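Local coordinates for insect group II chitinase (Ostrinia furnacalis, PDB 5Y2C), which probably hydrolyses chitin as a family 18 glycosidase of insects, captured here as a mutant catalytic domain holding a bound chito-oligosaccharide, at residues 81-86 with 124-129; 132-137 with 170-175; 164-169 with 191-196. One frame throughout, in Å; residues are numbered along the deposited sequence.

Contact 1: 81-86 with 124-129; sequences GGWDDS and WLYPKC. With NAG (2-acetamido-2-deoxy-beta-D-glucopyranose), chain C; NAG (2-acetamido-2-deoxy-beta-D-glucopyranose), chain B; NAG (2-acetamido-2-deoxy-beta-D-glucopyranose), chain D; NAG (2-acetamido-2-deoxy-beta-D-glucopyranose), chain E.
W124 meets S86 at its indole edge, CD1 lying 3.9 Å from S86 OG, where strands 75-82 and 119-124 of the family 18 TIM barrel run out into loops. A water between W124 NE1 and S86 O appears to bridge the pair, though its S86 O leg is short. Next comes L125, an engineered leucine where the DxxDxDxE motif of the family has its glutamate. Its backbone N donates to S86 OG over 2.8 Å at a nearly straight 169°. That hydroxyl in turn donates to G82 O at 2.7 Å, approaching 33° from the carbonyl plane, so the serine relays between the two loops. L125 CD1 reaches the W83 ring near its plane, 4.1 Å from CE3. The cis peptide before Y126 follows, and Y126 CE1 sits at the W83 edge, 4.0 Å from CZ3. With CG anti to the backbone N (chi1 175°), W83 lays its indole against NAG of chain C, whose N2 stands over the ring centre. Putting an alanine at W83 would probably leave that acetamido group without its aromatic platform and Y126 CE1 without its neighbour. Y126 OH hydrogen-bonds O6 of the same sugar at 2.7 Å, with O6 in the phenol plane.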
# COMPACT_ATOMS: atom_id res chain seq x y z
N GLY A 81 6.63 2.28 10.33
CA GLY A 81 7.57 1.53 9.54
C GLY A 81 7.62 1.96 8.10
O GLY A 81 8.11 3.05 7.78
N GLY A 82 7.11 1.12 7.21
CA GLY A 82 7.26 1.31 5.78
C GLY A 82 8.52 0.64 5.27
O GLY A 82 9.33 0.10 6.02
N TRP A 83 8.68 0.67 3.94
CA TRP A 83 9.82 -0.01 3.34
C TRP A 83 11.14 0.55 3.85
O TRP A 83 12.03 -0.21 4.28
CB TRP A 83 9.76 0.10 1.82
CG TRP A 83 10.99 -0.50 1.17
CD1 TRP A 83 12.07 0.17 0.68
CD2 TRP A 83 11.27 -1.90 0.99
NE1 TRP A 83 13.00 -0.72 0.19
CE2 TRP A 83 12.54 -1.99 0.37
CE3 TRP A 83 10.58 -3.08 1.28
CZ2 TRP A 83 13.12 -3.22 0.03
CZ3 TRP A 83 11.17 -4.30 0.95
CH2 TRP A 83 12.42 -4.36 0.32
N ASP A 84 11.30 1.87 3.79
CA ASP A 84 12.59 2.48 4.09
C ASP A 84 12.97 2.32 5.56
O ASP A 84 14.14 2.08 5.88
CB ASP A 84 12.58 3.95 3.66
CG ASP A 84 13.71 4.73 4.27
OD1 ASP A 84 14.87 4.37 3.99
OD2 ASP A 84 13.45 5.68 5.05
N ASP A 85 12.01 2.45 6.48
CA ASP A 85 12.32 2.28 7.90
C ASP A 85 12.53 0.82 8.29
O ASP A 85 13.03 0.55 9.38
CB ASP A 85 11.24 2.88 8.79
CG ASP A 85 11.72 3.12 10.22
OD1 ASP A 85 12.71 3.85 10.40
OD2 ASP A 85 11.13 2.55 11.17
N SER A 86 12.16 -0.13 7.42
CA SER A 86 12.33 -1.54 7.72
C SER A 86 13.76 -2.05 7.45
O SER A 86 13.99 -3.26 7.48
CB SER A 86 11.32 -2.36 6.93
OG SER A 86 10.01 -2.10 7.40
N TRP A 124 6.00 -3.24 9.36
CA TRP A 124 7.35 -3.79 9.37
C TRP A 124 7.51 -4.70 8.17
O TRP A 124 6.82 -5.72 8.07
CB TRP A 124 7.63 -4.53 10.67
CG TRP A 124 8.94 -5.24 10.72
CD1 TRP A 124 10.04 -5.00 9.94
CD2 TRP A 124 9.29 -6.34 11.57
NE1 TRP A 124 11.05 -5.88 10.26
CE2 TRP A 124 10.61 -6.71 11.25
CE3 TRP A 124 8.61 -7.05 12.57
CZ2 TRP A 124 11.27 -7.75 11.91
CZ3 TRP A 124 9.26 -8.07 13.21
CH2 TRP A 124 10.57 -8.41 12.88
N LEU A 125 8.40 -4.33 7.25
CA LEU A 125 8.59 -5.06 5.99
C LEU A 125 9.98 -5.69 5.98
O LEU A 125 10.95 -5.06 5.55
CB LEU A 125 8.39 -4.16 4.76
CG LEU A 125 7.19 -3.22 4.63
CD1 LEU A 125 7.00 -2.86 3.17
CD2 LEU A 125 5.93 -3.83 5.20
N TYR A 126 10.08 -6.94 6.44
CA TYR A 126 8.99 -7.76 6.97
C TYR A 126 9.60 -8.58 8.11
O TYR A 126 10.82 -8.69 8.18
CB TYR A 126 8.38 -8.69 5.89
CG TYR A 126 8.19 -8.05 4.54
CD1 TYR A 126 9.25 -7.95 3.65
CD2 TYR A 126 6.95 -7.55 4.14
CE1 TYR A 126 9.10 -7.37 2.41
CE2 TYR A 126 6.79 -6.96 2.88
CZ TYR A 126 7.87 -6.88 2.01
OH TYR A 126 7.77 -6.30 0.76
N PRO A 127 8.78 -9.17 8.99
CA PRO A 127 9.34 -10.07 10.00
C PRO A 127 10.14 -11.18 9.33
O PRO A 127 9.71 -11.74 8.32
CB PRO A 127 8.11 -10.62 10.72
CG PRO A 127 7.04 -9.61 10.49
CD PRO A 127 7.32 -9.01 9.14
N LYS A 128 11.34 -11.43 9.87
CA LYS A 128 12.26 -12.46 9.38
C LYS A 128 12.88 -12.10 8.02
O LYS A 128 14.10 -12.16 7.87
CB LYS A 128 11.58 -13.83 9.33
CG LYS A 128 12.26 -14.83 8.42
CD LYS A 128 13.44 -15.50 9.10
CE LYS A 128 14.00 -16.64 8.27
NZ LYS A 128 15.40 -16.89 8.67
N CYS A 129 12.07 -11.72 7.04
CA CYS A 129 12.59 -11.29 5.73
C CYS A 129 12.78 -9.77 5.73
O CYS A 129 12.04 -9.01 5.12
CB CYS A 129 11.64 -11.73 4.62
SG CYS A 129 11.26 -13.50 4.63
C1 NAG C . 8.81 -3.55 -2.00
C2 NAG C . 8.87 -2.06 -2.21
C3 NAG C . 8.12 -1.37 -1.10
C4 NAG C . 6.74 -1.92 -0.85
C5 NAG C . 6.88 -3.41 -0.68
C6 NAG C . 5.54 -4.07 -0.68
C7 NAG C . 10.88 -1.27 -3.35
C8 NAG C . 12.31 -1.04 -3.19
N2 NAG C . 10.21 -1.59 -2.28
O3 NAG C . 8.02 -0.03 -1.43
O4 NAG C . 6.33 -1.29 0.32
O5 NAG C . 7.51 -3.90 -1.80
O6 NAG C . 5.40 -5.09 0.25
O7 NAG C . 10.41 -1.14 -4.40
C1 NAG B . 5.02 -0.80 0.49
C2 NAG B . 5.04 0.20 1.63
C3 NAG B . 5.54 1.58 1.21
C4 NAG B . 5.88 1.77 -0.25
C5 NAG B . 4.73 1.15 -1.02
C6 NAG B . 4.89 1.15 -2.51
C7 NAG B . 3.49 -0.00 3.46
C8 NAG B . 2.09 0.16 3.84
N2 NAG B . 3.76 0.35 2.25
O3 NAG B . 6.63 1.88 2.02
O4 NAG B . 6.01 3.10 -0.56
O5 NAG B . 4.48 -0.19 -0.62
O6 NAG B . 6.11 0.65 -2.89
O7 NAG B . 4.29 -0.40 4.21
C1 NAG D . 7.32 3.49 -0.69
C2 NAG D . 7.42 4.62 -1.65
C3 NAG D . 8.82 5.21 -1.60
C4 NAG D . 9.17 5.60 -0.19
C5 NAG D . 8.93 4.44 0.75
C6 NAG D . 9.12 4.80 2.20
C7 NAG D . 5.98 4.66 -3.52
C8 NAG D . 5.73 4.09 -4.85
N2 NAG D . 7.08 4.29 -2.97
O3 NAG D . 8.83 6.29 -2.44
O4 NAG D . 10.48 6.03 -0.05
O5 NAG D . 7.60 4.08 0.52
O6 NAG D . 9.24 3.66 3.02
O7 NAG D . 5.22 5.38 -3.01
C1 NAG E . 10.47 -7.88 -4.40
C2 NAG E . 9.14 -7.94 -3.71
C3 NAG E . 8.56 -6.55 -3.53
C4 NAG E . 9.55 -5.54 -3.02
C5 NAG E . 10.81 -5.64 -3.82
C6 NAG E . 11.88 -4.83 -3.19
C7 NAG E . 7.62 -9.76 -3.96
C8 NAG E . 6.52 -10.26 -4.79
N2 NAG E . 8.26 -8.75 -4.46
O3 NAG E . 7.52 -6.67 -2.63
O4 NAG E . 9.07 -4.24 -3.18
O5 NAG E . 11.23 -6.95 -3.72
O6 NAG E . 13.04 -5.03 -3.92
O7 NAG E . 7.84 -10.24 -2.92
O HOH W 1 13.64 -5.36 8.73

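Contact 2: 132-137 with 170-175; sequences VECEKG and SKRVID. With NAG (2-acetamido-2-deoxy-beta-D-glucopyranose), chain E.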
# COMPACT_ATOMS: atom_id res chain seq x y z
N VAL A 132 12.68 -7.87 2.44
CA VAL A 132 12.49 -8.99 1.51
C VAL A 132 13.65 -9.99 1.54
O VAL A 132 13.62 -11.00 0.82
CB VAL A 132 12.19 -8.50 0.07
CG1 VAL A 132 13.44 -8.22 -0.75
CG2 VAL A 132 11.28 -9.51 -0.66
N GLU A 133 14.64 -9.79 2.41
CA GLU A 133 15.79 -10.69 2.48
C GLU A 133 15.55 -11.73 3.57
O GLU A 133 15.79 -11.47 4.75
CB GLU A 133 17.07 -9.90 2.70
CG GLU A 133 17.54 -9.23 1.43
CD GLU A 133 18.77 -8.39 1.62
OE1 GLU A 133 19.32 -7.91 0.61
OE2 GLU A 133 19.20 -8.20 2.78
N CYS A 134 15.07 -12.91 3.17
CA CYS A 134 14.59 -13.89 4.15
C CYS A 134 15.72 -14.60 4.89
O CYS A 134 15.44 -15.28 5.88
CB CYS A 134 13.67 -14.92 3.48
SG CYS A 134 12.09 -14.24 2.90
N GLU A 135 16.97 -14.48 4.42
CA GLU A 135 18.14 -15.04 5.09
C GLU A 135 18.63 -14.18 6.25
O GLU A 135 19.52 -14.61 6.98
CB GLU A 135 19.28 -15.25 4.08
CG GLU A 135 19.91 -13.96 3.56
CD GLU A 135 19.18 -13.35 2.36
OE1 GLU A 135 19.74 -12.39 1.77
OE2 GLU A 135 18.07 -13.84 2.00
N LYS A 136 18.10 -12.97 6.43
CA LYS A 136 18.71 -12.06 7.39
C LYS A 136 18.17 -12.25 8.80
O LYS A 136 18.95 -12.26 9.76
CB LYS A 136 18.50 -10.60 6.95
CG LYS A 136 19.75 -9.88 6.48
CD LYS A 136 20.18 -10.17 5.05
CE LYS A 136 21.38 -9.29 4.68
NZ LYS A 136 21.88 -9.42 3.27
N GLY A 137 16.87 -12.44 8.97
CA GLY A 137 16.29 -12.50 10.29
C GLY A 137 16.21 -13.90 10.88
O GLY A 137 16.25 -14.91 10.18
N SER A 170 3.93 -11.91 -1.04
CA SER A 170 4.74 -13.01 -1.53
C SER A 170 4.50 -14.26 -0.71
O SER A 170 4.57 -14.22 0.53
CB SER A 170 6.22 -12.65 -1.50
OG SER A 170 7.04 -13.81 -1.48
N LYS A 171 4.25 -15.38 -1.39
CA LYS A 171 4.06 -16.65 -0.69
C LYS A 171 5.22 -16.94 0.25
O LYS A 171 5.02 -17.25 1.43
CB LYS A 171 3.90 -17.78 -1.71
CG LYS A 171 3.69 -19.15 -1.06
CD LYS A 171 4.02 -20.29 -2.02
CE LYS A 171 3.55 -21.62 -1.48
NZ LYS A 171 4.35 -22.04 -0.32
N ARG A 172 6.45 -16.81 -0.26
CA ARG A 172 7.62 -17.20 0.52
C ARG A 172 7.83 -16.29 1.73
O ARG A 172 8.16 -16.78 2.81
CB ARG A 172 8.85 -17.27 -0.40
CG ARG A 172 10.21 -16.91 0.19
CD ARG A 172 11.24 -16.87 -0.96
NE ARG A 172 12.29 -15.87 -0.79
CZ ARG A 172 13.31 -16.03 0.05
NH1 ARG A 172 13.39 -17.13 0.77
NH2 ARG A 172 14.26 -15.09 0.17
N VAL A 173 7.56 -15.00 1.58
CA VAL A 173 7.65 -14.11 2.74
C VAL A 173 6.56 -14.45 3.76
O VAL A 173 6.81 -14.44 4.98
CB VAL A 173 7.59 -12.62 2.31
CG1 VAL A 173 7.52 -11.70 3.51
CG2 VAL A 173 8.82 -12.26 1.47
N ILE A 174 5.35 -14.75 3.30
CA ILE A 174 4.25 -15.09 4.21
C ILE A 174 4.64 -16.29 5.06
O ILE A 174 4.49 -16.27 6.29
CB ILE A 174 2.96 -15.36 3.42
CG1 ILE A 174 2.50 -14.09 2.69
CG2 ILE A 174 1.86 -15.97 4.36
CD1 ILE A 174 1.52 -14.36 1.57
N ASP A 175 5.18 -17.33 4.42
CA ASP A 175 5.58 -18.54 5.14
C ASP A 175 6.63 -18.23 6.22
O ASP A 175 6.54 -18.75 7.33
CB ASP A 175 6.14 -19.58 4.16
CG ASP A 175 5.09 -20.07 3.19
OD1 ASP A 175 3.90 -20.06 3.56
OD2 ASP A 175 5.47 -20.52 2.08
C1 NAG E . 10.47 -7.88 -4.40
C2 NAG E . 9.14 -7.94 -3.71
C3 NAG E . 8.56 -6.55 -3.53
C4 NAG E . 9.55 -5.54 -3.02
C5 NAG E . 10.81 -5.64 -3.82
C6 NAG E . 11.88 -4.83 -3.19
C7 NAG E . 7.62 -9.76 -3.96
C8 NAG E . 6.52 -10.26 -4.79
N2 NAG E . 8.26 -8.75 -4.46
O3 NAG E . 7.52 -6.67 -2.63
O4 NAG E . 9.07 -4.24 -3.18
O5 NAG E . 11.23 -6.95 -3.72
O6 NAG E . 13.04 -5.03 -3.92
O7 NAG E . 7.84 -10.24 -2.92
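The R172 guanidinium lies flat against C134, whose SG sits over the centre of the group, 3.5 Å above its plane. The touching surface includes the methylene as well, C134 CB being 3.4 Å from R172 NH2. A bend at chi3 (146°), followed by a turn at chi4 (76°), presents a face of the planar group to the sulfur. C134 is bonded to C129, so the arginine rests on one half of a disulfide that pins the loop after strand 119-124 of the TIM barrel.

Apolar contacts add to this. V173 CG2, on the first turn of helix 171-177, is 4.1 Å from C134 SG, and it also faces V132 CG2 at 4.3 Å.

Charge plays a looser part across the contact. E135 OE2 lies near the guanidinium plane but 4.4 Å from R172 NH2, beyond salt-bridge range. Ion pairs form instead within each segment: K136 NZ salt-bridges E133 OE2 through a weak hydrogen bond, with a longer pairing to E135 OE1, while K171 NZ takes the syn lone pair of D175 OD2.

At the helix start, S170 is the N-cap, its OG accepting a weak bond from V173 N at 3.3 Å. Toward the glycan, S170 CB is 3.2 Å from O7 of NAG chain E and V132 CG1 is 3.9 Å from that sugar's O5, so both segments border the bound sugar.

The chemistry suggests that van der Waals contact of sulfur, methyls and a flat cation joins loop to helix, with E135 adding at most a diffuse attraction to R172, whose exposed end the crystal lattice may influence.

Contact 3: 164-169 with 191-196; sequences SAAVSA and SLMTYD. With NAG (2-acetamido-2-deoxy-beta-D-glucopyranose), chain B; NAG (2-acetamido-2-deoxy-beta-D-glucopyranose), chain C; NAG (2-acetamido-2-deoxy-beta-D-glucopyranose), chain E.
A166 CB and M193 SD touch at 4.0 Å and together form an apolar surface for the acetamido group of NAG chain B. The sugar's methyl C8 rests 3.7 Å from A166 CB, and its C7 lies 3.5 Å from M193 SD. M193 folds back at chi3 (-59°), which carries CE away from that methyl toward V167 O and NAG chain C. Polar grips on the same chain B sugar come from the residues that follow: Y195 OH donates to O5 at 3.2 Å, with O5 near the ring plane, and D196 OD2 accepts from O6 at 3.0 Å.

Behind this first shell, the two segments pair as neighbouring parallel strands of the TIM barrel, their touching parts running only 16° apart. S191 N donates to A165 O, V167 N to S191 O, and M193 N to V167 O at 2.9 Å, this last nearly collinear with the C=O (169°). V167 CG2 packs on L192 CD2 at 3.8 Å on the face away from A166. Beyond the paired part, water bridges A169 N and M193 O, while A169 CB lies 3.3 Å from M193 O.

A further shell holds the turn. M193 and T194 centre successive inverse gamma turns, closed by weak bonds; firmer hydrogen bonds join T194 OG1 to G244 O and D196 OD1 to both Y248 and Q250, orienting its carboxylate.

Chemically, the site divides the sugar's needs: alanine methyl and thioether, placed by the strand pairing, meet its acetamido end, while phenol and carboxylate, set beyond the paired strands, grip its ring oxygen and hydroxymethyl.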
# COMPACT_ATOMS: atom_id res chain seq x y z
N SER A 164 -3.95 -2.80 13.20
CA SER A 164 -3.92 -3.42 11.89
C SER A 164 -2.47 -3.60 11.47
O SER A 164 -1.54 -3.12 12.14
CB SER A 164 -4.67 -2.55 10.90
OG SER A 164 -4.08 -1.28 10.89
N ALA A 165 -2.27 -4.23 10.32
CA ALA A 165 -0.93 -4.50 9.83
C ALA A 165 -0.97 -4.60 8.31
O ALA A 165 -1.91 -5.17 7.75
CB ALA A 165 -0.35 -5.79 10.43
N ALA A 166 0.04 -4.01 7.66
CA ALA A 166 0.28 -4.16 6.23
C ALA A 166 1.30 -5.28 6.03
O ALA A 166 2.35 -5.29 6.67
CB ALA A 166 0.81 -2.85 5.63
N VAL A 167 1.01 -6.19 5.11
CA VAL A 167 1.75 -7.44 5.03
C VAL A 167 2.09 -7.77 3.59
O VAL A 167 1.41 -7.34 2.65
CB VAL A 167 0.96 -8.60 5.66
CG1 VAL A 167 0.67 -8.35 7.15
CG2 VAL A 167 -0.31 -8.84 4.84
N SER A 168 3.13 -8.58 3.43
CA SER A 168 3.61 -8.97 2.12
C SER A 168 2.57 -9.78 1.36
O SER A 168 1.68 -10.42 1.93
CB SER A 168 4.88 -9.80 2.26
OG SER A 168 5.25 -10.34 1.02
N ALA A 169 2.68 -9.73 0.03
CA ALA A 169 1.89 -10.55 -0.86
C ALA A 169 2.65 -11.78 -1.37
O ALA A 169 2.06 -12.63 -2.02
CB ALA A 169 1.41 -9.72 -2.04
N SER A 191 -3.93 -5.64 5.88
CA SER A 191 -3.80 -5.00 4.56
C SER A 191 -2.80 -5.79 3.73
O SER A 191 -1.59 -5.67 3.92
CB SER A 191 -3.39 -3.54 4.71
OG SER A 191 -4.52 -2.74 5.05
N LEU A 192 -3.31 -6.60 2.82
CA LEU A 192 -2.46 -7.32 1.87
C LEU A 192 -1.85 -6.31 0.90
O LEU A 192 -2.58 -5.58 0.22
CB LEU A 192 -3.28 -8.34 1.11
CG LEU A 192 -4.10 -9.37 1.88
CD1 LEU A 192 -4.78 -10.29 0.88
CD2 LEU A 192 -3.24 -10.16 2.88
N MET A 193 -0.52 -6.23 0.86
CA MET A 193 0.13 -5.32 -0.08
C MET A 193 0.24 -6.06 -1.41
O MET A 193 1.32 -6.47 -1.87
CB MET A 193 1.47 -4.84 0.44
CG MET A 193 1.30 -3.81 1.58
SD MET A 193 2.86 -3.18 2.19
CE MET A 193 3.61 -4.72 2.72
N THR A 194 -0.92 -6.24 -2.03
CA THR A 194 -1.02 -7.01 -3.26
C THR A 194 -0.52 -6.22 -4.46
O THR A 194 -1.22 -6.08 -5.47
CB THR A 194 -2.46 -7.44 -3.43
OG1 THR A 194 -3.32 -6.39 -2.95
CG2 THR A 194 -2.70 -8.71 -2.62
N TYR A 195 0.71 -5.75 -4.38
CA TYR A 195 1.34 -5.04 -5.48
C TYR A 195 2.85 -5.18 -5.35
O TYR A 195 3.35 -5.81 -4.41
CB TYR A 195 0.91 -3.58 -5.51
CG TYR A 195 1.03 -2.89 -4.17
CD1 TYR A 195 2.28 -2.52 -3.67
CD2 TYR A 195 -0.10 -2.58 -3.41
CE1 TYR A 195 2.40 -1.89 -2.45
CE2 TYR A 195 0.02 -1.93 -2.20
CZ TYR A 195 1.27 -1.59 -1.71
OH TYR A 195 1.40 -0.95 -0.50
N ASP A 196 3.57 -4.58 -6.30
CA ASP A 196 5.02 -4.72 -6.41
C ASP A 196 5.43 -6.18 -6.60
O ASP A 196 6.48 -6.61 -6.13
CB ASP A 196 5.73 -4.11 -5.20
CG ASP A 196 5.71 -2.61 -5.23
OD1 ASP A 196 5.13 -2.03 -6.18
OD2 ASP A 196 6.23 -2.00 -4.29
C1 NAG B . 5.02 -0.80 0.49
C2 NAG B . 5.04 0.20 1.63
C3 NAG B . 5.54 1.58 1.21
C4 NAG B . 5.88 1.77 -0.25
C5 NAG B . 4.73 1.15 -1.02
C6 NAG B . 4.89 1.15 -2.51
C7 NAG B . 3.49 -0.00 3.46
C8 NAG B . 2.09 0.16 3.84
N2 NAG B . 3.76 0.35 2.25
O3 NAG B . 6.63 1.88 2.02
O4 NAG B . 6.01 3.10 -0.56
O5 NAG B . 4.48 -0.19 -0.62
O6 NAG B . 6.11 0.65 -2.89
O7 NAG B . 4.29 -0.40 4.21
C1 NAG C . 8.81 -3.55 -2.00
C2 NAG C . 8.87 -2.06 -2.21
C3 NAG C . 8.12 -1.37 -1.10
C4 NAG C . 6.74 -1.92 -0.85
C5 NAG C . 6.88 -3.41 -0.68
C6 NAG C . 5.54 -4.07 -0.68
C7 NAG C . 10.88 -1.27 -3.35
C8 NAG C . 12.31 -1.04 -3.19
N2 NAG C . 10.21 -1.59 -2.28
O3 NAG C . 8.02 -0.03 -1.43
O4 NAG C . 6.33 -1.29 0.32
O5 NAG C . 7.51 -3.90 -1.80
O6 NAG C . 5.40 -5.09 0.25
O7 NAG C . 10.41 -1.14 -4.40
C1 NAG E . 10.47 -7.88 -4.40
C2 NAG E . 9.14 -7.94 -3.71
C3 NAG E . 8.56 -6.55 -3.53
C4 NAG E . 9.55 -5.54 -3.02
C5 NAG E . 10.81 -5.64 -3.82
C6 NAG E . 11.88 -4.83 -3.19
C7 NAG E . 7.62 -9.76 -3.96
C8 NAG E . 6.52 -10.26 -4.79
N2 NAG E . 8.26 -8.75 -4.46
O3 NAG E . 7.52 -6.67 -2.63
O4 NAG E . 9.07 -4.24 -3.18
O5 NAG E . 11.23 -6.95 -3.72
O6 NAG E . 13.04 -5.03 -3.92
O7 NAG E . 7.84 -10.24 -2.92
O HOH W 2 3.94 -7.61 -1.30

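In the fold
From the N terminus, contact 1 closes first, joining the end of strand 75-82 to the loop after strand 119-124 across an excursion that is mostly helical. It is complete before contact 2 opens further along that same loop. Contact 2 closes on helix 171-177 after helix 141-157 and strand 162-167 have intervened. Contact 3 starts on that strand and ends beyond strand 189-192, so contacts 2 and 3 cross. K128 NZ, probably hydrogen-bonded to G137 O, joins contacts 1 and 2, L125 CD2 packs on M193 CE between 1 and 3, and V173 CG1 meets S168 CB between 2 and 3. All three border NAG of chain E, knitting successive barrel strands and their loops around the glycan.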